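Local atomic coordinates of TRAP dicarboxylate transporter-DctP subunit (Desulfovibrio desulfuricans subsp. desulfuricans, PDB entry 4NHB), a protein that serves as the periplasmic solute-binding component of a TRAP transport system and binds sn-glycerol-3-phosphate, which it probably delivers for uptake. Residues Q95-A98 with M103-L106; K125-I130 with L140-A145. All blocks are in the same frame, centred on the assembly; numbering follows the deposited sequence.

Contact 1: Q95-A98 with M103-L106; sequences QTSA and MAML. With G3P (sn-glycerol-3-phosphate), chain P.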
ATOM      1  N   GLN A  95      -5.036  -5.088  -2.132  1.00  8.64           N
ATOM      2  CA  GLN A  95      -5.401  -6.048  -3.169  1.00 10.02           C
ATOM      3  C   GLN A  95      -5.881  -7.357  -2.518  1.00 13.79           C
ATOM      4  O   GLN A  95      -6.747  -8.058  -3.027  1.00 13.50           O
ATOM      5  CB  GLN A  95      -4.206  -6.321  -4.085  1.00  7.17           C
ATOM      6  CG  GLN A  95      -3.758  -5.132  -5.014  1.00 10.15           C
ATOM      7  CD  GLN A  95      -2.865  -4.094  -4.299  1.00  6.91           C
ATOM      8  OE1 GLN A  95      -2.775  -4.056  -3.062  1.00  6.59           O
ATOM      9  NE2 GLN A  95      -2.208  -3.264  -5.080  1.00  5.66           N
ATOM     10  N   THR A  96      -5.307  -7.685  -1.370  1.00  9.63           N
ATOM     11  CA  THR A  96      -5.653  -8.932  -0.700  1.00  9.13           C
ATOM     12  C   THR A  96      -6.996  -8.843  -0.020  1.00 10.44           C
ATOM     13  O   THR A  96      -7.476  -9.838   0.545  1.00 15.68           O
ATOM     14  CB  THR A  96      -4.588  -9.322   0.352  1.00 13.66           C
ATOM     15  OG1 THR A  96      -4.512  -8.274   1.308  1.00 13.70           O
ATOM     16  CG2 THR A  96      -3.214  -9.508  -0.284  1.00  6.75           C
ATOM     17  N   SER A  97      -7.628  -7.668  -0.069  1.00 11.50           N
ATOM     18  CA  SER A  97      -9.030  -7.565   0.315  1.00  8.50           C
ATOM     19  C   SER A  97      -9.936  -8.467  -0.529  1.00 20.10           C
ATOM     20  O   SER A  97     -11.053  -8.730  -0.126  1.00 16.24           O
ATOM     21  CB  SER A  97      -9.530  -6.109   0.276  1.00 16.22           C
ATOM     22  OG  SER A  97      -9.604  -5.591  -1.038  1.00 11.45           O
ATOM     23  N   ALA A  98      -9.452  -8.959  -1.669  1.00 14.36           N
ATOM     24  CA  ALA A  98     -10.233  -9.864  -2.518  1.00 18.33           C
ATOM     25  C   ALA A  98     -10.457 -11.189  -1.838  1.00 21.69           C
ATOM     26  O   ALA A  98     -11.430 -11.899  -2.133  1.00 20.97           O
ATOM     27  CB  ALA A  98      -9.516 -10.124  -3.867  1.00 15.19           C
ATOM     28  N   MET A 103      -8.974  -6.871   5.211  1.00 14.35           N
ATOM     29  CA  MET A 103      -7.681  -6.326   4.728  1.00 12.07           C
ATOM     30  C   MET A 103      -7.853  -4.941   4.141  1.00 11.46           C
ATOM     31  O   MET A 103      -6.931  -4.110   4.204  1.00 13.21           O
ATOM     32  CB  MET A 103      -7.041  -7.256   3.714  1.00 13.05           C
ATOM     33  CG  MET A 103      -6.742  -8.637   4.223  1.00  9.74           C
ATOM     34  SD  MET A 103      -5.676  -8.632   5.659  1.00 13.64           S
ATOM     35  CE  MET A 103      -4.087  -9.110   5.009  1.00 25.21           C
ATOM     36  N   ALA A 104      -9.024  -4.680   3.553  1.00 12.40           N
ATOM     37  CA  ALA A 104      -9.317  -3.343   3.022  1.00 15.86           C
ATOM     38  C   ALA A 104      -9.141  -2.283   4.088  1.00 13.41           C
ATOM     39  O   ALA A 104      -8.734  -1.174   3.796  1.00 10.07           O
ATOM     40  CB  ALA A 104     -10.729  -3.271   2.464  1.00 14.11           C
ATOM     41  N   MET A 105      -9.458  -2.627   5.328  1.00 11.12           N
ATOM     42  CA  MET A 105      -9.406  -1.653   6.412  1.00  9.59           C
ATOM     43  C   MET A 105      -7.994  -1.188   6.811  1.00 14.00           C
ATOM     44  O   MET A 105      -7.879  -0.218   7.551  1.00 10.30           O
ATOM     45  CB  MET A 105     -10.178  -2.175   7.620  1.00  9.71           C
ATOM     46  CG  MET A 105     -11.660  -2.397   7.300  1.00 20.25           C
ATOM     47  SD  MET A 105     -12.718  -2.655   8.752  1.00 16.05           S
ATOM     48  CE  MET A 105     -12.984  -0.990   9.246  1.00 11.84           C
ATOM     49  N   LEU A 106      -6.957  -1.852   6.295  1.00 12.70           N
ATOM     50  CA  LEU A 106      -5.579  -1.365   6.408  1.00 14.21           C
ATOM     51  C   LEU A 106      -5.482   0.054   5.838  1.00 16.99           C
ATOM     52  O   LEU A 106      -4.659   0.850   6.284  1.00 17.31           O
ATOM     53  CB  LEU A 106      -4.590  -2.302   5.700  1.00  8.10           C
ATOM     54  CG  LEU A 106      -4.357  -3.686   6.373  1.00  7.94           C
ATOM     55  CD1 LEU A 106      -3.640  -4.729   5.478  1.00 19.29           C
ATOM     56  CD2 LEU A 106      -3.582  -3.542   7.640  1.00 12.95           C
TER
HETATM   57  O1  G3P P 414      -2.638  -0.973  -1.243  1.00  8.17           O
HETATM   58  C1  G3P P 414      -3.354  -0.722  -2.417  1.00  5.69           C
HETATM   59  C2  G3P P 414      -2.562   0.230  -3.322  1.00  9.61           C
HETATM   60  O2  G3P P 414      -1.320  -0.347  -3.620  1.00  7.84           O
HETATM   61  C3  G3P P 414      -3.351   0.476  -4.617  1.00  5.07           C
HETATM   62  O1P G3P P 414      -2.988   1.714  -5.141  1.00  6.91           O
HETATM   63  O4P G3P P 414      -0.666   1.226  -5.687  1.00  8.98           O
HETATM   64  O2P G3P P 414      -2.461   0.803  -7.441  1.00  4.76           O
HETATM   65  O3P G3P P 414      -1.797   3.141  -6.884  1.00  7.17           O
HETATM   66  P   G3P P 414      -1.916   1.711  -6.366  1.00  5.82           P
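The 3-10 turn 95-98 meets the chain at 103-106; the closest CA atoms are those of Ser97 and Met103, 4.8 Å apart. Each segment holds itself together: Ala98 N bonds to Gln95 O and Leu106 N to Met103 O. No hydrogen bond joins them. Met103 points its CB at 95-98, and Thr96 OG1 lies 3.6 Å from this CB. The side chain then bends at chi2 and chi3, which brings Met103 CE to 3.8 Å from Thr96 OG1. That oxygen is buried and has two polar partners, Gly93 O and the hydroxyl of Tyr241. Next to it, Ser97 CB lies 3.6 Å from Ala104 N and 3.8 Å from Ala104 CB.

Both segments belong to the loop after strand 89-92, which forms part of the ligand pocket of this family 7 solute-binding protein. Gln95 CB points away from 103-106, and its side chain reaches the ligand. The chain is bent at chi2 (81°), and Gln95 NE2 gives a weak hydrogen bond of 3.4 Å to O2 of the glycerol phosphate. Glu75 takes a second bond from NE2, while OE1 makes a weak one with Gly93 N. Thr94, just before 95-98, gives its backbone N to the ligand.

Contact 2: K125-I130 with L140-A145; sequences KTFDLI and LRTLNA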
ATOM      1  N   LYS A 125      -2.998  -3.668  18.011  1.00 19.03           N
ATOM      2  CA  LYS A 125      -4.176  -4.512  18.002  1.00 17.17           C
ATOM      3  C   LYS A 125      -4.951  -4.376  16.677  1.00 16.90           C
ATOM      4  O   LYS A 125      -5.659  -5.288  16.276  1.00 13.50           O
ATOM      5  CB  LYS A 125      -5.085  -4.140  19.181  1.00 28.00           C
ATOM      6  CG  LYS A 125      -6.238  -5.114  19.443  1.00 37.46           C
ATOM      7  CD  LYS A 125      -5.755  -6.455  20.043  1.00 45.30           C
ATOM      8  CE  LYS A 125      -6.925  -7.419  20.342  1.00 43.33           C
ATOM      9  NZ  LYS A 125      -8.102  -6.705  20.908  1.00 39.05           N
ATOM     10  N   THR A 126      -4.838  -3.225  16.023  1.00 14.73           N
ATOM     11  CA  THR A 126      -5.616  -2.989  14.801  1.00 12.99           C
ATOM     12  C   THR A 126      -5.228  -4.015  13.718  1.00 11.47           C
ATOM     13  O   THR A 126      -6.082  -4.627  13.071  1.00 17.82           O
ATOM     14  CB  THR A 126      -5.406  -1.593  14.254  1.00 12.43           C
ATOM     15  OG1 THR A 126      -5.738  -0.618  15.252  1.00 15.39           O
ATOM     16  CG2 THR A 126      -6.296  -1.382  13.035  1.00 16.07           C
ATOM     17  N   PHE A 127      -3.924  -4.185  13.527  1.00  8.91           N
ATOM     18  CA  PHE A 127      -3.413  -5.171  12.585  1.00 11.92           C
ATOM     19  C   PHE A 127      -3.826  -6.580  12.956  1.00 19.92           C
ATOM     20  O   PHE A 127      -4.192  -7.381  12.100  1.00 19.41           O
ATOM     21  CB  PHE A 127      -1.891  -5.110  12.572  1.00 14.64           C
ATOM     22  CG  PHE A 127      -1.246  -6.112  11.642  1.00 16.57           C
ATOM     23  CD1 PHE A 127      -0.983  -5.778  10.340  1.00 19.15           C
ATOM     24  CD2 PHE A 127      -0.872  -7.378  12.095  1.00 14.62           C
ATOM     25  CE1 PHE A 127      -0.381  -6.686   9.499  1.00 23.34           C
ATOM     26  CE2 PHE A 127      -0.282  -8.289  11.240  1.00 18.80           C
ATOM     27  CZ  PHE A 127      -0.036  -7.943   9.959  1.00 16.57           C
ATOM     28  N   ASP A 128      -3.723  -6.905  14.240  1.00 12.88           N
ATOM     29  CA  ASP A 128      -4.132  -8.229  14.707  1.00 21.04           C
ATOM     30  C   ASP A 128      -5.599  -8.497  14.370  1.00 17.90           C
ATOM     31  O   ASP A 128      -5.919  -9.558  13.840  1.00 21.10           O
ATOM     32  CB  ASP A 128      -3.926  -8.369  16.219  1.00 26.00           C
ATOM     33  CG  ASP A 128      -2.463  -8.458  16.611  1.00 23.46           C
ATOM     34  OD1 ASP A 128      -1.590  -8.468  15.727  1.00 22.53           O
ATOM     35  OD2 ASP A 128      -2.184  -8.502  17.825  1.00 29.24           O
ATOM     36  N   LEU A 129      -6.478  -7.524  14.641  1.00 16.93           N
ATOM     37  CA  LEU A 129      -7.908  -7.708  14.373  1.00 18.05           C
ATOM     38  C   LEU A 129      -8.165  -7.899  12.883  1.00 13.96           C
ATOM     39  O   LEU A 129      -8.951  -8.743  12.500  1.00 14.53           O
ATOM     40  CB  LEU A 129      -8.738  -6.535  14.904  1.00 13.05           C
ATOM     41  CG  LEU A 129      -8.811  -6.485  16.431  1.00 14.96           C
ATOM     42  CD1 LEU A 129      -9.270  -5.129  16.915  1.00 13.36           C
ATOM     43  CD2 LEU A 129      -9.769  -7.572  16.878  1.00 20.32           C
ATOM     44  N   ILE A 130      -7.469  -7.131  12.052  1.00 14.81           N
ATOM     45  CA  ILE A 130      -7.672  -7.180  10.612  1.00 16.43           C
ATOM     46  C   ILE A 130      -7.191  -8.510  10.037  1.00 16.31           C
ATOM     47  O   ILE A 130      -7.784  -9.039   9.117  1.00 19.12           O
ATOM     48  CB  ILE A 130      -6.906  -6.015   9.907  1.00 11.78           C
ATOM     49  CG1 ILE A 130      -7.713  -4.717  10.010  1.00 10.24           C
ATOM     50  CG2 ILE A 130      -6.591  -6.428   8.502  1.00 12.01           C
ATOM     51  CD1 ILE A 130      -6.888  -3.395   9.873  1.00  8.08           C
ATOM     52  N   LEU A 140      -1.807 -17.459   2.904  1.00 17.81           N
ATOM     53  CA  LEU A 140      -0.710 -16.507   3.091  1.00 12.72           C
ATOM     54  C   LEU A 140      -0.634 -16.023   4.536  1.00  8.97           C
ATOM     55  O   LEU A 140      -1.643 -15.915   5.229  1.00 14.65           O
ATOM     56  CB  LEU A 140      -0.876 -15.280   2.183  1.00 18.72           C
ATOM     57  CG  LEU A 140      -1.015 -15.559   0.677  1.00 15.79           C
ATOM     58  CD1 LEU A 140      -1.314 -14.318  -0.081  1.00 20.18           C
ATOM     59  CD2 LEU A 140       0.215 -16.182   0.131  1.00 15.84           C
ATOM     60  N   ARG A 141       0.575 -15.693   4.954  1.00  8.26           N
ATOM     61  CA  ARG A 141       0.824 -15.151   6.266  1.00  9.01           C
ATOM     62  C   ARG A 141       1.334 -13.748   6.045  1.00 18.25           C
ATOM     63  O   ARG A 141       2.293 -13.547   5.305  1.00 12.86           O
ATOM     64  CB  ARG A 141       1.882 -15.987   6.944  1.00 11.43           C
ATOM     65  CG  ARG A 141       2.162 -15.718   8.398  1.00 24.33           C
ATOM     66  CD  ARG A 141       3.118 -16.839   8.850  1.00 36.23           C
ATOM     67  NE  ARG A 141       3.386 -16.891  10.277  1.00 43.79           N
ATOM     68  CZ  ARG A 141       2.761 -17.694  11.133  1.00 40.51           C
ATOM     69  NH1 ARG A 141       1.805 -18.513  10.721  1.00 35.43           N
ATOM     70  NH2 ARG A 141       3.090 -17.667  12.413  1.00 41.92           N
ATOM     71  N   THR A 142       0.692 -12.788   6.691  1.00 14.82           N
ATOM     72  CA  THR A 142       1.097 -11.397   6.597  1.00 15.23           C
ATOM     73  C   THR A 142       2.215 -11.099   7.601  1.00 16.07           C
ATOM     74  O   THR A 142       1.991 -11.165   8.809  1.00 10.51           O
ATOM     75  CB  THR A 142      -0.135 -10.543   6.907  1.00 17.44           C
ATOM     76  OG1 THR A 142      -1.241 -11.006   6.099  1.00 14.44           O
ATOM     77  CG2 THR A 142       0.129  -9.072   6.625  1.00 15.86           C
ATOM     78  N   LEU A 143       3.416 -10.786   7.133  1.00 14.58           N
ATOM     79  CA  LEU A 143       4.572 -10.697   8.044  1.00 11.88           C
ATOM     80  C   LEU A 143       4.803  -9.313   8.641  1.00 18.43           C
ATOM     81  O   LEU A 143       5.514  -9.168   9.644  1.00  9.78           O
ATOM     82  CB  LEU A 143       5.847 -11.151   7.330  1.00 14.62           C
ATOM     83  CG  LEU A 143       5.982 -12.645   6.973  1.00 12.74           C
ATOM     84  CD1 LEU A 143       7.237 -12.897   6.109  1.00 10.12           C
ATOM     85  CD2 LEU A 143       6.011 -13.513   8.240  1.00 15.32           C
ATOM     86  N   ASN A 144       4.279  -8.274   8.003  1.00 13.25           N
ATOM     87  CA  ASN A 144       4.484  -6.949   8.534  1.00  7.00           C
ATOM     88  C   ASN A 144       3.472  -5.975   7.929  1.00 11.44           C
ATOM     89  O   ASN A 144       2.576  -6.389   7.182  1.00  6.65           O
ATOM     90  CB  ASN A 144       5.942  -6.506   8.296  1.00 10.07           C
ATOM     91  CG  ASN A 144       6.314  -6.365   6.811  1.00 10.30           C
ATOM     92  OD1 ASN A 144       5.461  -6.418   5.917  1.00  9.46           O
ATOM     93  ND2 ASN A 144       7.612  -6.237   6.555  1.00  6.35           N
ATOM     94  N   ALA A 145       3.610  -4.701   8.270  1.00  7.50           N
ATOM     95  CA  ALA A 145       2.842  -3.615   7.652  1.00  5.49           C
ATOM     96  C   ALA A 145       3.735  -2.366   7.606  1.00 10.75           C
ATOM     97  O   ALA A 145       4.468  -2.093   8.542  1.00 10.09           O
ATOM     98  CB  ALA A 145       1.605  -3.355   8.427  1.00  9.32           C
TER
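The carbonyl oxygen of Asn144 is hydrogen-bonded to the hydroxyl of Ser239, and it also lies 3.8 Å from Phe127 CE1, which approaches it obliquely. No hydrogen bond crosses between the helix and the chain at 142-145, so the contact rests on the Phe127 ring. With CG anti to the backbone N (chi1 179°), the ring extends from the helix toward this chain. The methyl group CG2 of Thr142 sits at the ring edge, near its plane, 3.5 Å from Phe127 CZ. Thr142 O also lies in the ring plane at the edge, 4.0 Å from Phe127 CZ. Ala145 CB comes in at a slant and is 4.0 Å from Phe127 CE1.

Thr142 divides its two branches. Its methyl goes to the ring, while OG1 is hydrogen-bonded to Asn131 ND2, at the end of helix 125-131. Asn144 CB points away from the helix. Its OD1 accepts from Leu240 N and its ND2 bonds to Ala262 O, so both ends of this buried amide are satisfied.

Helix 125-131 thus packs, through Phe127, on the end of strand 140-142 and the loop after it; the strand pairs antiparallel with strand 235-243. Leu143 and Asn144 reach the long helix 252-286, and Leu129 and Ile130 meet helix 320-329.

In the fold
From the N terminus, the chain leaves strand 89-92 and first makes contact 1, which closes a loop of four residues between its two segments. It then passes through helix 115-122 to contact 2, where nine residues, six of them helical, separate 125-130 from 140-145. The contacts follow in series, neither nested nor crossed. The centres of contact 1 and contact 2 are about 11 Å apart, and the two touch in space. Met103 of contact 1 joins them: its SD is 3.7 Å from Ile130 CG2 and its CE is 3.6 Å from Thr142 OG1. Together they tie the pocket loop to helix 125-131, and through Tyr241 and Ser239 to strand 235-243, which carries the ligand-binding His238.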